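Local atomic coordinates of LYND (Lyngbya aestuarii, PDB entry 4V1T), a protein that probably acts as a YcaO-family cyclodehydratase that uses ATP and magnesium to make azoline heterocycles in peptide substrates. Residues L570-L581 against T631-N642. Residues are numbered along the deposited sequence; the frame is centred on the assembly and turned at random.
Sequences LGSFNEPYFVQL and TIAILRAVTEVN. With MG (magnesium ion), chain N; ADP (adenosine-5'-diphosphate), chain L.
Ile634 lies between two phenylalanine rings and meets each with a different methyl. Its CD1 rests over a face of Phe573 in a CH-pi contact, 3.8 Å from the ring centroid, while CG2, which chi1 of -63° sets anti to the backbone N, lies over a face of Phe578, also 3.8 Å from that ring's centroid. A beta-branched residue suits this place because its two arms diverge. The opposite face of Phe578 is covered by the aliphatic CG of Glu575, whose carboxylate turns to Lys411 in a salt bridge, and its CZ edge meets Thr631 O at 3.4 Å. Phe578 CE1 lies 3.8 Å from Leu635 CD1. With an alanine here, the Ile634 CG2 and Glu575 CG that sandwich the ring would probably face a gap, and Leu635 CD1 would lose a neighbour.

Within the YcaO domain, the axes of 576-581 and 631-642 run in nearly the same direction, 26° apart, and approach to 11.1 Å; the far side of the second helix carries the nucleotide site. There Arg636 NH2 donates to ADP O3A almost straight (172°), and Glu640 OE2 binds magnesium at 2.0 Å.

Knob-into-hole packing seats Tyr577 among Leu635, Val638, Thr639 and Asn642; a tyrosine suits the hole because its ring fills it with carbon while its OH hydrogen-bonds to Leu379 O. Farther along, Leu581 CD2 presses tightly on Val638 CG2, 3.3 Å away, and also touches the amide of Asn642, whose OD1 is hydrogen-bonded to Tyr585 OH.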
loop_
_atom_site.group_PDB
_atom_site.type_symbol
_atom_site.label_atom_id
_atom_site.label_comp_id
_atom_site.label_asym_id
_atom_site.label_seq_id
_atom_site.Cartn_x
_atom_site.Cartn_y
_atom_site.Cartn_z
ATOM N N LEU B 570 -0.179 -34.831 -10.927
ATOM C CA LEU B 570 0.378 -33.541 -10.567
ATOM C C LEU B 570 1.757 -33.675 -9.944
ATOM O O LEU B 570 2.436 -32.681 -9.749
ATOM C CB LEU B 570 -0.564 -32.821 -9.609
ATOM C CG LEU B 570 -1.951 -32.519 -10.186
ATOM C CD1 LEU B 570 -2.881 -32.013 -9.097
ATOM C CD2 LEU B 570 -1.868 -31.506 -11.316
ATOM N N GLY B 571 2.166 -34.904 -9.643
ATOM C CA GLY B 571 3.493 -35.155 -9.090
ATOM C C GLY B 571 4.547 -35.433 -10.151
ATOM O O GLY B 571 5.640 -35.907 -9.830
ATOM N N SER B 572 4.228 -35.136 -11.412
ATOM C CA SER B 572 5.154 -35.370 -12.531
ATOM C C SER B 572 5.571 -34.089 -13.255
ATOM O O SER B 572 6.279 -34.146 -14.253
ATOM C CB SER B 572 4.534 -36.351 -13.535
ATOM O OG SER B 572 3.446 -35.771 -14.237
ATOM N N PHE B 573 5.142 -32.938 -12.747
ATOM C CA PHE B 573 5.442 -31.649 -13.382
ATOM C C PHE B 573 6.578 -30.870 -12.710
ATOM O O PHE B 573 6.917 -29.756 -13.114
ATOM C CB PHE B 573 4.178 -30.798 -13.415
ATOM C CG PHE B 573 3.195 -31.245 -14.446
ATOM C CD1 PHE B 573 2.252 -32.222 -14.149
ATOM C CD2 PHE B 573 3.229 -30.713 -15.724
ATOM C CE1 PHE B 573 1.354 -32.645 -15.107
ATOM C CE2 PHE B 573 2.339 -31.135 -16.684
ATOM C CZ PHE B 573 1.399 -32.103 -16.375
ATOM N N ASN B 574 7.175 -31.456 -11.687
ATOM C CA ASN B 574 8.300 -30.825 -11.022
ATOM C C ASN B 574 7.874 -29.509 -10.370
ATOM O O ASN B 574 8.689 -28.624 -10.153
ATOM C CB ASN B 574 9.428 -30.579 -12.035
ATOM C CG ASN B 574 10.792 -30.961 -11.503
ATOM O OD1 ASN B 574 11.050 -30.914 -10.299
ATOM N ND2 ASN B 574 11.679 -31.356 -12.410
ATOM N N GLU B 575 6.586 -29.400 -10.063
ATOM C CA GLU B 575 6.028 -28.220 -9.418
ATOM C C GLU B 575 5.465 -28.600 -8.051
ATOM O O GLU B 575 4.437 -29.273 -7.973
ATOM C CB GLU B 575 4.919 -27.619 -10.279
ATOM C CG GLU B 575 4.433 -26.264 -9.797
ATOM C CD GLU B 575 5.532 -25.242 -9.824
ATOM O OE1 GLU B 575 6.166 -25.088 -10.887
ATOM O OE2 GLU B 575 5.764 -24.610 -8.777
ATOM N N PRO B 576 6.114 -28.149 -6.965
ATOM C CA PRO B 576 5.670 -28.589 -5.639
ATOM C C PRO B 576 4.292 -28.030 -5.246
ATOM O O PRO B 576 3.627 -28.591 -4.377
ATOM C CB PRO B 576 6.764 -28.048 -4.719
ATOM C CG PRO B 576 7.244 -26.811 -5.404
ATOM C CD PRO B 576 7.139 -27.089 -6.878
ATOM N N TYR B 577 3.873 -26.951 -5.903
ATOM C CA TYR B 577 2.659 -26.234 -5.533
ATOM C C TYR B 577 1.366 -27.056 -5.726
ATOM O O TYR B 577 0.438 -26.974 -4.918
ATOM C CB TYR B 577 2.555 -24.947 -6.349
ATOM C CG TYR B 577 1.261 -24.192 -6.125
ATOM C CD1 TYR B 577 1.143 -23.275 -5.085
ATOM C CD2 TYR B 577 0.161 -24.390 -6.951
ATOM C CE1 TYR B 577 -0.034 -22.580 -4.874
ATOM C CE2 TYR B 577 -1.024 -23.702 -6.748
ATOM C CZ TYR B 577 -1.113 -22.795 -5.712
ATOM O OH TYR B 577 -2.276 -22.097 -5.506
ATOM N N PHE B 578 1.296 -27.827 -6.804
ATOM C CA PHE B 578 0.111 -28.636 -7.066
ATOM C C PHE B 578 -0.125 -29.620 -5.921
ATOM O O PHE B 578 -1.249 -29.766 -5.438
ATOM C CB PHE B 578 0.249 -29.385 -8.393
ATOM C CG PHE B 578 0.457 -28.485 -9.583
ATOM C CD1 PHE B 578 -0.067 -27.201 -9.607
ATOM C CD2 PHE B 578 1.177 -28.926 -10.678
ATOM C CE1 PHE B 578 0.127 -26.375 -10.694
ATOM C CE2 PHE B 578 1.370 -28.103 -11.771
ATOM C CZ PHE B 578 0.845 -26.826 -11.780
ATOM N N VAL B 579 0.948 -30.268 -5.478
ATOM C CA VAL B 579 0.861 -31.264 -4.428
ATOM C C VAL B 579 0.471 -30.629 -3.091
ATOM O O VAL B 579 -0.362 -31.161 -2.358
ATOM C CB VAL B 579 2.192 -32.001 -4.258
ATOM C CG1 VAL B 579 2.132 -32.968 -3.082
ATOM C CG2 VAL B 579 2.554 -32.764 -5.537
ATOM N N GLN B 580 1.076 -29.491 -2.788
ATOM C CA GLN B 580 0.792 -28.770 -1.561
ATOM C C GLN B 580 -0.654 -28.320 -1.493
ATOM O O GLN B 580 -1.270 -28.344 -0.435
ATOM C CB GLN B 580 1.700 -27.549 -1.445
ATOM C CG GLN B 580 3.157 -27.875 -1.177
ATOM C CD GLN B 580 4.043 -26.650 -1.280
ATOM O OE1 GLN B 580 5.010 -26.639 -2.039
ATOM N NE2 GLN B 580 3.717 -25.611 -0.516
ATOM N N LEU B 581 -1.198 -27.898 -2.628
ATOM C CA LEU B 581 -2.572 -27.412 -2.665
ATOM C C LEU B 581 -3.568 -28.544 -2.475
ATOM O O LEU B 581 -4.568 -28.372 -1.777
ATOM C CB LEU B 581 -2.863 -26.693 -3.974
ATOM C CG LEU B 581 -4.185 -25.923 -4.022
ATOM C CD1 LEU B 581 -4.214 -24.786 -3.007
ATOM C CD2 LEU B 581 -4.412 -25.391 -5.412
ATOM N N THR B 631 2.272 -26.541 -17.318
ATOM C CA THR B 631 2.449 -26.192 -15.925
ATOM C C THR B 631 1.615 -24.958 -15.588
ATOM O O THR B 631 0.920 -24.929 -14.571
ATOM C CB THR B 631 3.936 -25.933 -15.591
ATOM O OG1 THR B 631 4.693 -27.133 -15.797
ATOM C CG2 THR B 631 4.103 -25.494 -14.167
ATOM N N ILE B 632 1.678 -23.952 -16.456
ATOM C CA ILE B 632 0.939 -22.713 -16.244
ATOM C C ILE B 632 -0.555 -22.954 -16.445
ATOM O O ILE B 632 -1.384 -22.373 -15.749
ATOM C CB ILE B 632 1.405 -21.588 -17.197
ATOM C CG1 ILE B 632 2.938 -21.410 -17.152
ATOM C CG2 ILE B 632 0.695 -20.275 -16.870
ATOM C CD1 ILE B 632 3.527 -21.210 -15.769
ATOM N N ALA B 633 -0.894 -23.806 -17.405
ATOM C CA ALA B 633 -2.290 -24.104 -17.701
ATOM C C ALA B 633 -2.969 -24.721 -16.479
ATOM O O ALA B 633 -4.065 -24.319 -16.101
ATOM C CB ALA B 633 -2.396 -25.031 -18.903
ATOM N N ILE B 634 -2.308 -25.695 -15.863
ATOM C CA ILE B 634 -2.834 -26.325 -14.661
ATOM C C ILE B 634 -2.899 -25.295 -13.546
ATOM O O ILE B 634 -3.836 -25.279 -12.755
ATOM C CB ILE B 634 -1.961 -27.521 -14.218
ATOM C CG1 ILE B 634 -1.975 -28.622 -15.290
ATOM C CG2 ILE B 634 -2.457 -28.091 -12.891
ATOM C CD1 ILE B 634 -0.899 -29.673 -15.107
ATOM N N LEU B 635 -1.887 -24.437 -13.490
ATOM C CA LEU B 635 -1.818 -23.389 -12.484
ATOM C C LEU B 635 -3.011 -22.445 -12.598
ATOM O O LEU B 635 -3.599 -22.057 -11.594
ATOM C CB LEU B 635 -0.506 -22.610 -12.630
ATOM C CG LEU B 635 -0.018 -21.778 -11.447
ATOM C CD1 LEU B 635 0.080 -22.616 -10.185
ATOM C CD2 LEU B 635 1.335 -21.167 -11.790
ATOM N N ARG B 636 -3.359 -22.077 -13.828
ATOM C CA ARG B 636 -4.501 -21.211 -14.068
ATOM C C ARG B 636 -5.777 -21.889 -13.602
ATOM O O ARG B 636 -6.585 -21.294 -12.900
ATOM C CB ARG B 636 -4.620 -20.858 -15.547
ATOM C CG ARG B 636 -3.570 -19.864 -16.033
ATOM C CD ARG B 636 -3.900 -19.389 -17.443
ATOM N NE ARG B 636 -5.219 -18.767 -17.498
ATOM C CZ ARG B 636 -5.502 -17.542 -17.055
ATOM N NH1 ARG B 636 -4.555 -16.776 -16.521
ATOM N NH2 ARG B 636 -6.742 -17.079 -17.148
ATOM N N ALA B 637 -5.944 -23.142 -14.006
ATOM C CA ALA B 637 -7.140 -23.905 -13.678
ATOM C C ALA B 637 -7.317 -24.021 -12.172
ATOM O O ALA B 637 -8.376 -23.719 -11.623
ATOM C CB ALA B 637 -7.068 -25.289 -14.308
ATOM N N VAL B 638 -6.259 -24.445 -11.501
ATOM C CA VAL B 638 -6.351 -24.775 -10.089
ATOM C C VAL B 638 -6.439 -23.532 -9.202
ATOM O O VAL B 638 -6.996 -23.602 -8.109
ATOM C CB VAL B 638 -5.165 -25.658 -9.669
ATOM C CG1 VAL B 638 -3.870 -24.838 -9.511
ATOM C CG2 VAL B 638 -5.498 -26.383 -8.406
ATOM N N THR B 639 -5.891 -22.402 -9.660
ATOM C CA THR B 639 -6.023 -21.152 -8.910
ATOM C C THR B 639 -7.406 -20.539 -9.149
ATOM O O THR B 639 -7.896 -19.741 -8.347
ATOM C CB THR B 639 -4.933 -20.123 -9.279
ATOM O OG1 THR B 639 -4.874 -19.970 -10.694
ATOM C CG2 THR B 639 -3.573 -20.562 -8.762
ATOM N N GLU B 640 -8.043 -20.918 -10.247
ATOM C CA GLU B 640 -9.399 -20.459 -10.497
ATOM C C GLU B 640 -10.393 -21.177 -9.567
ATOM O O GLU B 640 -11.395 -20.581 -9.152
ATOM C CB GLU B 640 -9.798 -20.677 -11.970
ATOM C CG GLU B 640 -10.863 -19.698 -12.442
ATOM C CD GLU B 640 -11.065 -19.707 -13.939
ATOM O OE1 GLU B 640 -11.726 -20.637 -14.468
ATOM O OE2 GLU B 640 -10.561 -18.764 -14.584
ATOM N N VAL B 641 -10.126 -22.445 -9.239
ATOM C CA VAL B 641 -11.030 -23.172 -8.347
ATOM C C VAL B 641 -10.870 -22.570 -6.966
ATOM O O VAL B 641 -11.850 -22.450 -6.232
ATOM C CB VAL B 641 -10.818 -24.726 -8.322
ATOM C CG1 VAL B 641 -10.465 -25.258 -9.694
ATOM C CG2 VAL B 641 -9.767 -25.147 -7.331
ATOM N N ASN B 642 -9.635 -22.190 -6.623
ATOM C CA ASN B 642 -9.364 -21.443 -5.396
ATOM C C ASN B 642 -10.202 -20.181 -5.370
ATOM O O ASN B 642 -10.915 -19.908 -4.404
ATOM C CB ASN B 642 -7.883 -21.050 -5.287
ATOM C CG ASN B 642 -6.970 -22.230 -5.016
ATOM O OD1 ASN B 642 -7.411 -23.298 -4.597
ATOM N ND2 ASN B 642 -5.673 -22.031 -5.241
HETATM MG MG MG N . -10.610 -17.925 -16.442
HETATM P PB ADP L . -9.133 -15.043 -16.277
HETATM O O1B ADP L . -9.477 -14.737 -17.712
HETATM O O2B ADP L . -9.232 -16.499 -15.925
HETATM O O3B ADP L . -9.817 -14.124 -15.311
HETATM P PA ADP L . -6.706 -14.074 -15.003
HETATM O O1A ADP L . -5.350 -14.731 -14.953
HETATM O O2A ADP L . -7.543 -14.021 -13.738
HETATM O O3A ADP L . -7.547 -14.717 -16.227
HETATM O "O5'" ADP L . -6.496 -12.578 -15.525
HETATM C "C5'" ADP L . -7.542 -11.628 -15.469
HETATM C "C4'" ADP L . -7.213 -10.511 -16.445
HETATM O "O4'" ADP L . -6.093 -9.761 -15.981
HETATM C "C3'" ADP L . -6.819 -11.053 -17.807
HETATM O "O3'" ADP L . -7.327 -10.169 -18.799
HETATM C "C2'" ADP L . -5.310 -11.020 -17.841
HETATM O "O2'" ADP L . -4.796 -10.734 -19.144
HETATM C "C1'" ADP L . -4.992 -9.887 -16.885
HETATM N N9 ADP L . -3.729 -10.144 -16.155
HETATM C C8 ADP L . -3.493 -11.140 -15.274
HETATM N N7 ADP L . -2.230 -11.058 -14.790
HETATM C C5 ADP L . -1.647 -9.995 -15.363
HETATM C C6 ADP L . -0.322 -9.349 -15.294
HETATM N N6 ADP L . 0.627 -9.867 -14.481
HETATM N N1 ADP L . -0.105 -8.256 -16.057
HETATM C C2 ADP L . -1.057 -7.750 -16.862
HETATM N N3 ADP L . -2.289 -8.291 -16.972
HETATM C C4 ADP L . -2.636 -9.394 -16.266
HETATM O O HOH W 1 -9.080 -19.341 -16.792
HETATM O O HOH W 2 -11.942 -19.685 -16.915
HETATM O O HOH W 3 -10.450 -17.743 -18.487
#